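Leucyl-tRNA synthetase subunit alpha (Aquifex aeolicus, PDB 3PZ5) is the isolated CP1 editing domain of a leucyl-tRNA synthetase, which probably hydrolyses the ester bond of wrongly charged tRNA. Local coordinates at residues A[70-73]-A[74-78]. The protein carries 1 engineered substitution. Residues are numbered along the deposited sequence; the frame is centred on the assembly and turned at random.
Sequences ENFV and EKMKK
The carbonyl oxygen of F72 receives M76 N at 2.9 Å, the shortest of four successive i to i+4 bonds. E74 N to E70 O and K75 N to N71 O, each 3.1 Å, and K77 N to V73 O, 3.0 Å, complete the set, the hydrogen-bonding pattern of an alpha-helix. The same i, i+4 spacing brings the F72 and M76 side chains together on one flank. With CG of F72 anti to the backbone N (chi1 171°), the ring leans along the helix toward M76, whose chain folds at chi2 and chi3 and brings its methyl CE against CD1 and CE1 of the ring, approaching it obliquely. The sulfur SD lies 5.0 Å from the ring centroid, 36° off the normal, so the Met-aromatic contact is oblique. On the exposed flank, the bent E74 chain runs beside N71; OD1 of N71 and OE1 of E74 are 3.5 Å apart, and their amide and carboxylate planes are turned 59° from each other. Farther round, V73 and K77 run side by side, CG1 of V73 meeting the aliphatic CE of K77 at 3.9 Å. K75 reaches away to a salt bridge with E91, just before strand 92-100. Within helix 66-78, F72 and M76 form the buried face: both rest on P46, in the loop after strand 41-44, and M76 also touches N114, just past strand 107-113, which pairs in parallel with 41-44.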
# COMPACT_ATOMS: atom_id res chain seq x y z
N GLU A 70 -12.79 -6.32 14.02
CA GLU A 70 -12.97 -5.61 15.29
C GLU A 70 -12.07 -6.19 16.40
O GLU A 70 -11.56 -5.45 17.24
CB GLU A 70 -14.45 -5.62 15.70
CG GLU A 70 -14.83 -4.68 16.86
CD GLU A 70 -15.19 -3.25 16.44
OE1 GLU A 70 -15.31 -2.97 15.22
OE2 GLU A 70 -15.38 -2.39 17.34
N ASN A 71 -11.87 -7.51 16.39
CA ASN A 71 -10.96 -8.18 17.33
C ASN A 71 -9.49 -7.83 17.11
O ASN A 71 -8.72 -7.72 18.07
CB ASN A 71 -11.12 -9.70 17.26
CG ASN A 71 -12.20 -10.22 18.20
OD1 ASN A 71 -13.07 -9.46 18.65
ND2 ASN A 71 -12.14 -11.51 18.50
N PHE A 72 -9.12 -7.66 15.84
CA PHE A 72 -7.77 -7.24 15.47
C PHE A 72 -7.49 -5.83 15.97
O PHE A 72 -6.49 -5.59 16.63
CB PHE A 72 -7.58 -7.36 13.95
CG PHE A 72 -6.30 -6.76 13.43
CD1 PHE A 72 -5.10 -7.46 13.53
CD2 PHE A 72 -6.29 -5.51 12.83
CE1 PHE A 72 -3.91 -6.91 13.05
CE2 PHE A 72 -5.11 -4.95 12.35
CZ PHE A 72 -3.92 -5.65 12.46
N VAL A 73 -8.41 -4.90 15.65
CA VAL A 73 -8.30 -3.50 16.06
C VAL A 73 -8.17 -3.36 17.57
O VAL A 73 -7.25 -2.71 18.06
CB VAL A 73 -9.51 -2.67 15.55
CG1 VAL A 73 -9.50 -1.25 16.13
CG2 VAL A 73 -9.52 -2.63 14.03
N GLU A 74 -9.09 -4.00 18.30
CA GLU A 74 -9.11 -4.02 19.77
C GLU A 74 -7.79 -4.51 20.38
O GLU A 74 -7.26 -3.88 21.29
CB GLU A 74 -10.33 -4.83 20.27
CG GLU A 74 -10.16 -5.60 21.59
CD GLU A 74 -10.05 -7.11 21.39
OE1 GLU A 74 -11.05 -7.73 20.94
OE2 GLU A 74 -8.98 -7.69 21.68
N LYS A 75 -7.28 -5.63 19.86
CA LYS A 75 -6.02 -6.20 20.32
C LYS A 75 -4.84 -5.26 20.04
O LYS A 75 -3.92 -5.13 20.85
CB LYS A 75 -5.80 -7.56 19.64
CG LYS A 75 -4.44 -8.20 19.89
CD LYS A 75 -4.18 -9.32 18.90
CE LYS A 75 -2.77 -9.88 19.05
NZ LYS A 75 -2.52 -11.01 18.11
N MET A 76 -4.89 -4.61 18.88
CA MET A 76 -3.79 -3.77 18.41
C MET A 76 -3.75 -2.41 19.11
O MET A 76 -2.70 -1.76 19.14
CB MET A 76 -3.91 -3.60 16.89
CG MET A 76 -2.60 -3.67 16.13
SD MET A 76 -1.61 -5.18 16.31
CE MET A 76 -2.81 -6.49 16.07
N LYS A 77 -4.88 -1.98 19.66
CA LYS A 77 -4.95 -0.73 20.43
C LYS A 77 -4.21 -0.83 21.77
O LYS A 77 -3.60 0.14 22.21
CB LYS A 77 -6.41 -0.30 20.66
CG LYS A 77 -7.03 0.42 19.47
CD LYS A 77 -8.43 0.94 19.77
CE LYS A 77 -9.00 1.71 18.59
NZ LYS A 77 -10.32 2.33 18.89
N LYS A 78 -4.27 -2.00 22.39
CA LYS A 78 -3.60 -2.25 23.66
C LYS A 78 -2.08 -2.38 23.52
O LYS A 78 -1.34 -2.20 24.49
CB LYS A 78 -4.16 -3.52 24.32
CG LYS A 78 -5.60 -3.40 24.79
CD LYS A 78 -6.13 -4.72 25.30
CE LYS A 78 -7.52 -4.56 25.89
NZ LYS A 78 -8.03 -5.84 26.47